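Local coordinates for protein C2 toxin component I (Clostridium botulinum, PDB 2J3X) that is the enzymatic component of the binary C2 toxin, an ADP-ribosyltransferase whose target in host cells is actin, at residues A[15-26]-A[174-185]; A[53-62]-A[141-149]. The protein carries 2 engineered substitutions. All coordinates share one frame; numbering follows the deposited sequence.

Interaction 1 of 2, residues A[15-26]-A[174-185]. Engineered in segment 15-26: Glu-20 (natural residue Lys). With SO4 (sulfate ion), chain T; SO4 (sulfate ion), chain N.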
loop_
_atom_site.group_PDB
_atom_site.type_symbol
_atom_site.label_atom_id
_atom_site.label_comp_id
_atom_site.label_asym_id
_atom_site.label_seq_id
_atom_site.Cartn_x
_atom_site.Cartn_y
_atom_site.Cartn_z
ATOM N N GLU A 15 12.740 -28.945 12.789
ATOM C CA GLU A 15 11.440 -28.316 13.058
ATOM C C GLU A 15 11.048 -28.348 14.539
ATOM O O GLU A 15 10.420 -27.420 15.045
ATOM C CB GLU A 15 10.330 -28.948 12.161
ATOM C CG GLU A 15 8.877 -28.823 12.617
ATOM C CD GLU A 15 8.285 -27.395 12.668
ATOM O OE1 GLU A 15 8.930 -26.391 12.293
ATOM O OE2 GLU A 15 7.135 -27.266 13.166
ATOM N N SER A 16 11.407 -29.413 15.246
ATOM C CA SER A 16 11.080 -29.509 16.660
ATOM C C SER A 16 11.713 -28.386 17.485
ATOM O O SER A 16 11.143 -27.940 18.501
ATOM C CB SER A 16 11.553 -30.859 17.227
ATOM O OG SER A 16 12.976 -30.978 17.180
ATOM N N GLU A 17 12.886 -27.944 17.068
ATOM C CA GLU A 17 13.511 -26.851 17.762
ATOM C C GLU A 17 12.824 -25.514 17.492
ATOM O O GLU A 17 12.657 -24.713 18.418
ATOM C CB GLU A 17 14.967 -26.762 17.398
ATOM C CG GLU A 17 15.796 -27.993 17.945
ATOM C CD GLU A 17 17.211 -28.032 17.384
ATOM O OE1 GLU A 17 17.768 -26.982 16.986
ATOM O OE2 GLU A 17 17.820 -29.146 17.328
ATOM N N ALA A 18 12.431 -25.268 16.254
ATOM C CA ALA A 18 11.614 -24.052 15.970
ATOM C C ALA A 18 10.314 -24.138 16.734
ATOM O O ALA A 18 9.856 -23.146 17.305
ATOM C CB ALA A 18 11.273 -24.002 14.466
ATOM N N LYS A 19 9.702 -25.340 16.761
ATOM C CA LYS A 19 8.392 -25.460 17.395
ATOM C C LYS A 19 8.500 -25.156 18.901
ATOM O O LYS A 19 7.673 -24.415 19.440
ATOM C CB LYS A 19 7.810 -26.856 17.191
ATOM C CG LYS A 19 6.368 -26.915 17.665
ATOM C CD LYS A 19 5.818 -28.299 17.504
ATOM C CE LYS A 19 4.617 -28.245 16.629
ATOM N NZ LYS A 19 5.158 -27.969 15.261
ATOM N N GLU A 20 9.526 -25.696 19.563
ATOM C CA GLU A 20 9.579 -25.504 21.017
ATOM C C GLU A 20 9.947 -24.059 21.370
ATOM O O GLU A 20 9.471 -23.512 22.388
ATOM C CB GLU A 20 10.509 -26.526 21.680
ATOM C CG GLU A 20 11.956 -26.333 21.367
ATOM C CD GLU A 20 12.774 -27.612 21.605
ATOM O OE1 GLU A 20 12.296 -28.506 22.282
ATOM O OE2 GLU A 20 13.913 -27.671 21.121
ATOM N N TRP A 21 10.737 -23.426 20.509
ATOM C CA TRP A 21 11.034 -21.979 20.650
ATOM C C TRP A 21 9.733 -21.210 20.514
ATOM O O TRP A 21 9.428 -20.329 21.330
ATOM C CB TRP A 21 11.999 -21.541 19.536
ATOM C CG TRP A 21 12.427 -20.089 19.610
ATOM C CD1 TRP A 21 13.486 -19.560 20.296
ATOM C CD2 TRP A 21 11.757 -18.985 18.977
ATOM N NE1 TRP A 21 13.532 -18.169 20.094
ATOM C CE2 TRP A 21 12.475 -17.819 19.287
ATOM C CE3 TRP A 21 10.668 -18.892 18.100
ATOM C CZ2 TRP A 21 12.082 -16.536 18.804
ATOM C CZ3 TRP A 21 10.282 -17.630 17.619
ATOM C CH2 TRP A 21 11.002 -16.472 17.970
ATOM N N GLY A 22 8.971 -21.521 19.471
ATOM C CA GLY A 22 7.646 -20.882 19.238
ATOM C C GLY A 22 6.740 -21.003 20.439
ATOM O O GLY A 22 6.162 -20.039 20.870
ATOM N N LYS A 23 6.598 -22.196 20.989
ATOM C CA LYS A 23 5.749 -22.349 22.181
ATOM C C LYS A 23 6.218 -21.505 23.358
ATOM O O LYS A 23 5.387 -20.919 24.063
ATOM C CB LYS A 23 5.667 -23.839 22.596
ATOM C CG LYS A 23 5.012 -24.784 21.569
ATOM C CD LYS A 23 3.806 -24.197 20.729
ATOM C CE LYS A 23 2.484 -24.129 21.547
ATOM N NZ LYS A 23 1.364 -23.529 20.774
ATOM N N GLU A 24 7.530 -21.463 23.588
ATOM C CA GLU A 24 8.154 -20.731 24.718
ATOM C C GLU A 24 7.900 -19.232 24.494
ATOM O O GLU A 24 7.548 -18.484 25.405
ATOM C CB GLU A 24 9.650 -21.022 24.738
ATOM C CG GLU A 24 10.468 -20.348 25.814
ATOM C CD GLU A 24 10.038 -20.689 27.242
ATOM O OE1 GLU A 24 9.348 -21.702 27.460
ATOM O OE2 GLU A 24 10.434 -19.924 28.160
ATOM N N GLU A 25 8.010 -18.810 23.241
ATOM C CA GLU A 25 7.886 -17.384 22.965
ATOM C C GLU A 25 6.425 -16.968 23.057
ATOM O O GLU A 25 6.138 -15.859 23.518
ATOM C CB GLU A 25 8.451 -17.137 21.556
ATOM C CG GLU A 25 10.024 -17.172 21.456
ATOM C CD GLU A 25 10.708 -16.121 22.306
ATOM O OE1 GLU A 25 10.155 -14.994 22.392
ATOM O OE2 GLU A 25 11.754 -16.417 22.956
ATOM N N GLU A 26 5.514 -17.796 22.570
ATOM C CA GLU A 26 4.066 -17.572 22.747
ATOM C C GLU A 26 3.673 -17.477 24.238
ATOM O O GLU A 26 2.894 -16.609 24.647
ATOM C CB GLU A 26 3.260 -18.677 22.108
ATOM C CG GLU A 26 3.370 -18.726 20.565
ATOM C CD GLU A 26 2.915 -20.070 19.952
ATOM O OE1 GLU A 26 2.483 -20.961 20.708
ATOM O OE2 GLU A 26 2.973 -20.225 18.700
ATOM N N TYR A 174 6.607 -7.772 17.773
ATOM C CA TYR A 174 6.315 -9.085 17.218
ATOM C C TYR A 174 5.479 -9.947 18.106
ATOM O O TYR A 174 5.489 -9.796 19.334
ATOM C CB TYR A 174 7.585 -9.869 16.832
ATOM C CG TYR A 174 8.270 -10.517 18.034
ATOM C CD1 TYR A 174 8.942 -9.725 18.957
ATOM C CD2 TYR A 174 8.274 -11.920 18.206
ATOM C CE1 TYR A 174 9.591 -10.299 20.089
ATOM C CE2 TYR A 174 8.924 -12.527 19.319
ATOM C CZ TYR A 174 9.566 -11.698 20.245
ATOM O OH TYR A 174 10.231 -12.254 21.315
ATOM N N GLY A 175 4.789 -10.878 17.459
ATOM C CA GLY A 175 4.087 -11.951 18.081
ATOM C C GLY A 175 4.602 -13.217 17.463
ATOM O O GLY A 175 5.398 -13.173 16.503
ATOM N N VAL A 176 4.186 -14.334 18.035
ATOM C CA VAL A 176 4.557 -15.650 17.509
ATOM C C VAL A 176 3.325 -16.474 17.299
ATOM O O VAL A 176 2.439 -16.552 18.176
ATOM C CB VAL A 176 5.578 -16.394 18.436
ATOM C CG1 VAL A 176 5.851 -17.815 17.863
ATOM C CG2 VAL A 176 6.885 -15.564 18.513
ATOM N N LEU A 177 3.264 -17.099 16.119
ATOM C CA LEU A 177 2.176 -17.974 15.795
ATOM C C LEU A 177 2.707 -19.340 15.404
ATOM O O LEU A 177 3.780 -19.431 14.830
ATOM C CB LEU A 177 1.449 -17.404 14.587
ATOM C CG LEU A 177 0.750 -16.045 14.724
ATOM C CD1 LEU A 177 0.049 -15.785 13.391
ATOM C CD2 LEU A 177 -0.229 -15.994 15.935
ATOM N N ASN A 178 1.957 -20.418 15.646
ATOM C CA ASN A 178 2.389 -21.688 15.003
ATOM C C ASN A 178 1.236 -22.591 14.646
ATOM O O ASN A 178 0.181 -22.473 15.232
ATOM C CB ASN A 178 3.299 -22.475 15.918
ATOM C CG ASN A 178 2.523 -23.118 17.033
ATOM O OD1 ASN A 178 2.021 -22.434 17.916
ATOM N ND2 ASN A 178 2.344 -24.441 16.950
ATOM N N ASP A 179 1.435 -23.486 13.690
ATOM C CA ASP A 179 0.500 -24.587 13.528
ATOM C C ASP A 179 1.240 -25.894 13.786
ATOM O O ASP A 179 2.225 -25.920 14.561
ATOM C CB ASP A 179 -0.190 -24.548 12.168
ATOM C CG ASP A 179 0.780 -24.587 11.016
ATOM O OD1 ASP A 179 1.925 -25.009 11.226
ATOM O OD2 ASP A 179 0.388 -24.187 9.884
ATOM N N LYS A 180 0.825 -26.978 13.148
ATOM C CA LYS A 180 1.539 -28.217 13.412
ATOM C C LYS A 180 2.965 -28.148 12.880
ATOM O O LYS A 180 3.874 -28.538 13.594
ATOM C CB LYS A 180 0.797 -29.493 12.932
ATOM C CG LYS A 180 1.437 -30.824 13.454
ATOM C CD LYS A 180 1.021 -32.101 12.645
ATOM C CE LYS A 180 -0.248 -32.765 13.223
ATOM N NZ LYS A 180 -1.515 -31.929 13.108
ATOM N N GLU A 181 3.171 -27.676 11.650
ATOM C CA GLU A 181 4.509 -27.808 11.069
ATOM C C GLU A 181 5.253 -26.485 10.839
ATOM O O GLU A 181 6.448 -26.493 10.492
ATOM C CB GLU A 181 4.471 -28.615 9.777
ATOM C CG GLU A 181 4.094 -30.110 9.960
ATOM C CD GLU A 181 5.129 -30.945 10.730
ATOM O OE1 GLU A 181 6.080 -30.390 11.343
ATOM O OE2 GLU A 181 4.984 -32.194 10.721
ATOM N N THR A 182 4.549 -25.373 11.014
ATOM C CA THR A 182 5.165 -24.061 10.797
ATOM C C THR A 182 5.211 -23.212 12.055
ATOM O O THR A 182 4.330 -23.273 12.921
ATOM C CB THR A 182 4.504 -23.176 9.688
ATOM O OG1 THR A 182 3.242 -22.708 10.135
ATOM C CG2 THR A 182 4.382 -23.904 8.333
ATOM N N VAL A 183 6.223 -22.352 12.094
ATOM C CA VAL A 183 6.344 -21.371 13.150
ATOM C C VAL A 183 6.589 -20.022 12.478
ATOM O O VAL A 183 7.413 -19.944 11.568
ATOM C CB VAL A 183 7.541 -21.736 14.076
ATOM C CG1 VAL A 183 7.563 -20.812 15.309
ATOM C CG2 VAL A 183 7.443 -23.197 14.488
ATOM N N SER A 184 5.912 -18.969 12.933
ATOM C CA SER A 184 6.036 -17.656 12.284
ATOM C C SER A 184 6.023 -16.520 13.293
ATOM O O SER A 184 5.408 -16.612 14.374
ATOM C CB SER A 184 4.878 -17.405 11.278
ATOM O OG SER A 184 4.824 -18.419 10.302
ATOM N N LEU A 185 6.701 -15.454 12.954
ATOM C CA LEU A 185 6.468 -14.199 13.705
ATOM C C LEU A 185 5.294 -13.485 13.036
ATOM O O LEU A 185 5.054 -13.654 11.846
ATOM C CB LEU A 185 7.658 -13.254 13.676
ATOM C CG LEU A 185 9.055 -13.822 14.029
ATOM C CD1 LEU A 185 10.090 -12.762 14.134
ATOM C CD2 LEU A 185 8.953 -14.636 15.354
HETATM S S SO4 T . 14.622 -14.792 22.047
HETATM O O1 SO4 T . 14.257 -15.292 23.374
HETATM O O2 SO4 T . 15.731 -13.856 22.223
HETATM O O3 SO4 T . 15.053 -15.916 21.201
HETATM O O4 SO4 T . 13.500 -14.069 21.437
HETATM S S SO4 N . 12.575 -32.756 13.480
HETATM O O1 SO4 N . 13.011 -34.086 13.887
HETATM O O2 SO4 N . 12.706 -32.001 14.713
HETATM O O3 SO4 N . 13.471 -32.310 12.393
HETATM O O4 SO4 N . 11.201 -32.834 13.029
HETATM O O HOH W 1 0.791 -25.848 19.376
#
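A β-hairpin, strands 175-178 and 183-185, carries helix 15-26 across one face, and Val-176 and Val-183 point up from it into the helix. The helix axis runs at 47° to strand 183-185 and passes it at 8.7 Å. Gly-22 allows the close approach: with no side chain in between, its CA rests 3.9 Å from CG1 of Val-183, while CG2 of the same valine packs under Ala-18. Val-176 forks further along, CG1 beneath Gly-22 O and CG2 against Glu-25 CB. Trp-21 swings out with its CG anti to the backbone N (chi1 -177°), which lets the six-membered ring reach over the hairpin. There CH2 meets Leu-185 CD2 edge-on at 3.8 Å, and Glu-25 CG lies over one ring face. The indole NE1 donates to O3 of the chain T sulfate.

The hairpin forms one margin of the mixed sheet of the N-terminal ADP-ribosyltransferase-like half, 175-178 being an outermost strand, and the helix lies over one face of the sheet at that margin. An Asx motif shapes its turn: Asp-179 OD1 accepts from Thr-182 N at 2.7 Å, while OD2 of the aspartate is salt-bridged to Lys-47.

Polar groups border the valines. Tyr-174 OH donates to Glu-25 OE1 at 2.9 Å, arriving from above the carboxylate plane with the acid at the phenol's edge. Lys-23, folded back on itself at chi2 and chi3, donates NZ to Asn-178 OD1 at 3.1 Å; the same NZ forms a salt bridge with Glu-26, whose OE1 receives it at 2.8 Å on its syn lone pair. Water 1 accepts from both Lys-23 NZ and Asn-178 ND2. Near the turn, Glu-15 CG lies 3.4 Å from Glu-181 OE1, and Glu-15 OE1 is taken by Asn-152.

Interaction 2 of 2, residues A[53-62]-A[141-149]. With GOL (glycerol), chain H.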
loop_
_atom_site.group_PDB
_atom_site.type_symbol
_atom_site.label_atom_id
_atom_site.label_comp_id
_atom_site.label_asym_id
_atom_site.label_seq_id
_atom_site.Cartn_x
_atom_site.Cartn_y
_atom_site.Cartn_z
ATOM N N ILE A 53 -9.151 -11.825 8.962
ATOM C CA ILE A 53 -8.694 -10.678 9.746
ATOM C C ILE A 53 -7.615 -9.880 8.997
ATOM O O ILE A 53 -7.615 -8.627 9.038
ATOM C CB ILE A 53 -8.174 -11.176 11.139
ATOM C CG1 ILE A 53 -9.366 -11.440 12.069
ATOM C CG2 ILE A 53 -7.239 -10.176 11.811
ATOM C CD1 ILE A 53 -10.301 -10.127 12.376
ATOM N N ASP A 54 -6.714 -10.574 8.289
ATOM C CA ASP A 54 -5.697 -9.860 7.502
ATOM C C ASP A 54 -6.369 -9.011 6.432
ATOM O O ASP A 54 -6.015 -7.856 6.236
ATOM C CB ASP A 54 -4.675 -10.836 6.831
ATOM C CG ASP A 54 -3.534 -11.268 7.801
ATOM O OD1 ASP A 54 -3.279 -10.585 8.800
ATOM O OD2 ASP A 54 -2.848 -12.274 7.528
ATOM N N ASN A 55 -7.332 -9.600 5.725
ATOM C CA ASN A 55 -8.055 -8.833 4.692
ATOM C C ASN A 55 -8.818 -7.672 5.295
ATOM O O ASN A 55 -8.830 -6.567 4.756
ATOM C CB ASN A 55 -9.027 -9.779 3.988
ATOM C CG ASN A 55 -8.339 -10.700 3.004
ATOM O OD1 ASN A 55 -7.199 -10.485 2.595
ATOM N ND2 ASN A 55 -9.069 -11.712 2.567
ATOM N N PHE A 56 -9.457 -7.905 6.431
ATOM C CA PHE A 56 -10.189 -6.854 7.134
ATOM C C PHE A 56 -9.219 -5.720 7.549
ATOM O O PHE A 56 -9.560 -4.539 7.471
ATOM C CB PHE A 56 -10.943 -7.447 8.337
ATOM C CG PHE A 56 -11.912 -6.478 8.980
ATOM C CD1 PHE A 56 -13.177 -6.261 8.437
ATOM C CD2 PHE A 56 -11.507 -5.717 10.069
ATOM C CE1 PHE A 56 -14.069 -5.332 9.021
ATOM C CE2 PHE A 56 -12.377 -4.781 10.638
ATOM C CZ PHE A 56 -13.651 -4.591 10.141
ATOM N N SER A 57 -8.042 -6.083 8.049
ATOM C CA SER A 57 -7.065 -5.079 8.483
ATOM C C SER A 57 -6.603 -4.202 7.322
ATOM O O SER A 57 -6.239 -3.022 7.507
ATOM C CB SER A 57 -5.863 -5.729 9.227
ATOM O OG SER A 57 -4.939 -6.359 8.303
ATOM N N THR A 58 -6.625 -4.760 6.097
ATOM C CA THR A 58 -6.320 -3.960 4.883
ATOM C C THR A 58 -7.524 -3.070 4.541
ATOM O O THR A 58 -7.356 -1.885 4.255
ATOM C CB THR A 58 -6.046 -4.921 3.746
ATOM O OG1 THR A 58 -4.826 -5.638 4.052
ATOM C CG2 THR A 58 -5.863 -4.177 2.415
ATOM N N ASP A 59 -8.718 -3.677 4.508
ATOM C CA ASP A 59 -9.951 -2.949 4.168
ATOM C C ASP A 59 -10.130 -1.635 4.936
ATOM O O ASP A 59 -10.483 -0.598 4.352
ATOM C CB ASP A 59 -11.184 -3.822 4.492
ATOM C CG ASP A 59 -11.236 -5.094 3.678
ATOM O OD1 ASP A 59 -10.556 -5.220 2.650
ATOM O OD2 ASP A 59 -11.955 -6.008 4.146
ATOM N N ILE A 60 -9.890 -1.685 6.244
ATOM C CA ILE A 60 -10.076 -0.493 7.090
ATOM C C ILE A 60 -9.136 0.652 6.840
ATOM O O ILE A 60 -9.506 1.789 7.137
ATOM C CB ILE A 60 -10.140 -0.851 8.590
ATOM C CG1 ILE A 60 -8.783 -1.440 9.025
ATOM C CG2 ILE A 60 -11.320 -1.886 8.841
ATOM C CD1 ILE A 60 -8.784 -2.025 10.432
ATOM N N LEU A 61 -7.944 0.388 6.243
ATOM C CA LEU A 61 -7.026 1.496 5.889
ATOM C C LEU A 61 -7.629 2.354 4.752
ATOM O O LEU A 61 -7.202 3.487 4.492
ATOM C CB LEU A 61 -5.686 0.922 5.391
ATOM C CG LEU A 61 -4.995 -0.065 6.351
ATOM C CD1 LEU A 61 -3.667 -0.514 5.579
ATOM C CD2 LEU A 61 -4.665 0.647 7.605
ATOM N N PHE A 62 -8.584 1.742 4.004
ATOM C CA PHE A 62 -9.172 2.336 2.786
ATOM C C PHE A 62 -10.699 2.450 2.934
ATOM O O PHE A 62 -11.445 2.262 1.973
ATOM C CB PHE A 62 -8.787 1.506 1.546
ATOM C CG PHE A 62 -7.276 1.394 1.385
ATOM C CD1 PHE A 62 -6.494 2.522 1.054
ATOM C CD2 PHE A 62 -6.644 0.180 1.731
ATOM C CE1 PHE A 62 -5.032 2.381 0.987
ATOM C CE2 PHE A 62 -5.232 0.071 1.694
ATOM C CZ PHE A 62 -4.464 1.152 1.316
ATOM N N TYR A 141 7.058 -2.643 -2.127
ATOM C CA TYR A 141 5.734 -3.302 -2.131
ATOM C C TYR A 141 5.186 -3.402 -0.727
ATOM O O TYR A 141 5.716 -4.134 0.110
ATOM C CB TYR A 141 5.885 -4.716 -2.681
ATOM C CG TYR A 141 6.383 -4.724 -4.107
ATOM C CD1 TYR A 141 5.516 -4.493 -5.183
ATOM C CD2 TYR A 141 7.755 -4.993 -4.379
ATOM C CE1 TYR A 141 6.002 -4.517 -6.508
ATOM C CE2 TYR A 141 8.239 -5.020 -5.674
ATOM C CZ TYR A 141 7.355 -4.797 -6.745
ATOM O OH TYR A 141 7.839 -4.831 -8.043
ATOM N N THR A 142 4.101 -2.680 -0.442
ATOM C CA THR A 142 3.596 -2.643 0.916
ATOM C C THR A 142 2.667 -3.810 1.240
ATOM O O THR A 142 1.735 -4.150 0.462
ATOM C CB THR A 142 2.813 -1.299 1.103
ATOM O OG1 THR A 142 3.667 -0.236 0.667
ATOM C CG2 THR A 142 2.346 -1.096 2.574
ATOM N N LYS A 143 2.875 -4.410 2.424
ATOM C CA LYS A 143 1.958 -5.375 2.974
ATOM C C LYS A 143 0.994 -4.613 3.891
ATOM O O LYS A 143 1.344 -4.198 4.978
ATOM C CB LYS A 143 2.740 -6.441 3.774
ATOM C CG LYS A 143 1.808 -7.606 4.231
ATOM C CD LYS A 143 1.615 -8.651 3.117
ATOM C CE LYS A 143 0.750 -9.809 3.615
ATOM N NZ LYS A 143 0.607 -10.707 2.421
ATOM N N PHE A 144 -0.221 -4.367 3.397
ATOM C CA PHE A 144 -1.168 -3.570 4.179
ATOM C C PHE A 144 -1.610 -4.235 5.469
ATOM O O PHE A 144 -1.806 -3.538 6.480
ATOM C CB PHE A 144 -2.389 -3.222 3.304
ATOM C CG PHE A 144 -2.021 -2.508 2.055
ATOM C CD1 PHE A 144 -1.466 -1.202 2.079
ATOM C CD2 PHE A 144 -2.232 -3.134 0.817
ATOM C CE1 PHE A 144 -1.151 -0.532 0.850
ATOM C CE2 PHE A 144 -1.918 -2.489 -0.395
ATOM C CZ PHE A 144 -1.362 -1.196 -0.375
ATOM N N SER A 145 -1.696 -5.561 5.473
ATOM C CA SER A 145 -2.149 -6.307 6.644
ATOM C C SER A 145 -0.927 -6.549 7.530
ATOM O O SER A 145 0.158 -6.082 7.217
ATOM C CB SER A 145 -2.752 -7.663 6.253
ATOM O OG SER A 145 -1.749 -8.472 5.599
ATOM N N PHE A 146 -1.141 -7.243 8.645
ATOM C CA PHE A 146 -0.011 -7.779 9.417
ATOM C C PHE A 146 0.813 -8.626 8.458
ATOM O O PHE A 146 0.250 -9.249 7.532
ATOM C CB PHE A 146 -0.548 -8.678 10.511
ATOM C CG PHE A 146 -1.490 -7.960 11.420
ATOM C CD1 PHE A 146 -1.005 -6.982 12.325
ATOM C CD2 PHE A 146 -2.860 -8.201 11.315
ATOM C CE1 PHE A 146 -1.896 -6.285 13.195
ATOM C CE2 PHE A 146 -3.764 -7.519 12.175
ATOM C CZ PHE A 146 -3.292 -6.578 13.106
ATOM N N ILE A 147 2.111 -8.674 8.699
ATOM C CA ILE A 147 3.020 -9.457 7.877
ATOM C C ILE A 147 3.497 -10.646 8.715
ATOM O O ILE A 147 3.626 -10.538 9.957
ATOM C CB ILE A 147 4.151 -8.537 7.334
ATOM C CG1 ILE A 147 4.944 -9.177 6.206
ATOM C CG2 ILE A 147 5.049 -8.048 8.473
ATOM C CD1 ILE A 147 6.026 -8.224 5.623
ATOM N N SER A 148 3.642 -11.809 8.076
ATOM C CA SER A 148 4.061 -13.025 8.785
ATOM C C SER A 148 5.468 -13.349 8.342
ATOM O O SER A 148 5.786 -13.181 7.172
ATOM C CB SER A 148 3.157 -14.184 8.416
ATOM O OG SER A 148 1.818 -13.967 8.881
ATOM N N LEU A 149 6.325 -13.789 9.260
ATOM C CA LEU A 149 7.690 -14.178 8.898
ATOM C C LEU A 149 7.850 -15.662 9.219
ATOM O O LEU A 149 7.955 -16.012 10.418
ATOM C CB LEU A 149 8.701 -13.370 9.701
ATOM C CG LEU A 149 10.158 -13.653 9.293
ATOM C CD1 LEU A 149 10.683 -12.840 8.071
ATOM C CD2 LEU A 149 11.121 -13.395 10.505
HETATM C C1 GOL H . -4.012 -8.004 1.473
HETATM O O1 GOL H . -4.711 -8.238 2.676
HETATM C C2 GOL H . -2.941 -6.994 1.800
HETATM O O2 GOL H . -2.128 -7.362 2.882
HETATM C C3 GOL H . -1.952 -6.923 0.691
HETATM O O3 GOL H . -1.026 -6.162 1.392
HETATM O O HOH W 2 0.180 -11.980 7.513
#
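Phe-62 drives its edge into the face of Phe-144, a T-shaped pair with centroids 5.2 Å apart and planes at 89°. Phe-62 CZ does the touching, off-centre toward the rim of the Phe-144 ring. Beside it Leu-61 CD1 packs on Phe-144 CB at 3.8 Å, and Thr-58 CG2 comes in against the same carbon.

One turn before Thr-58, the helix backbone meets Ser-145, whose CB lies 3.3 Å from Asp-54 O. That carbonyl also takes Thr-58 N and the hydroxyl of Ser-57, both from one face of its plane. With OG set between its own backbone N and carbonyl carbon (chi1 77°), Ser-57 turns back to donate to Asp-54 O at 2.8 Å, while OG also packs against Ser-145 CA. Asp-54 sends OD1 into the plane of the Phe-146 ring, at its edge, 3.5 Å from CD2; water 2 joins Asp-54 OD2 to Phe-146 O.

No direct hydrogen bond spans the two segments; besides the water, a glycerol, probably from the crystallisation liquor, bridges them: its O1 pairs with Thr-58 OG1, O2 donates to Ser-145 OG, and O3 accepts from Phe-144 N at 2.8 Å. Thr-58 and Phe-62 also touch Ile-406 of strand 397-411, placing this buried aromatic cluster where the two ADP-ribosyltransferase-like halves of the chain meet.

Both contacts reach the same mixed sheet, their centres about 22 Å apart, and interaction 2 is nested along the chain within the loop closed by interaction 1. Strands 147-150 and 183-187 are neighbours in that sheet: Leu-185 N lies 2.9 Å from Leu-149 O, a probable hydrogen bond, and Ser-184 CB packs near the same oxygen. Interaction 1 is peripheral, its centre about 28 Å from the chain centre; interaction 2 is near the middle, at about 9 Å, facing the C-terminal half. In binary toxins of this family that half carries the NAD site, whereas the N-terminal half probably docks on the translocation component.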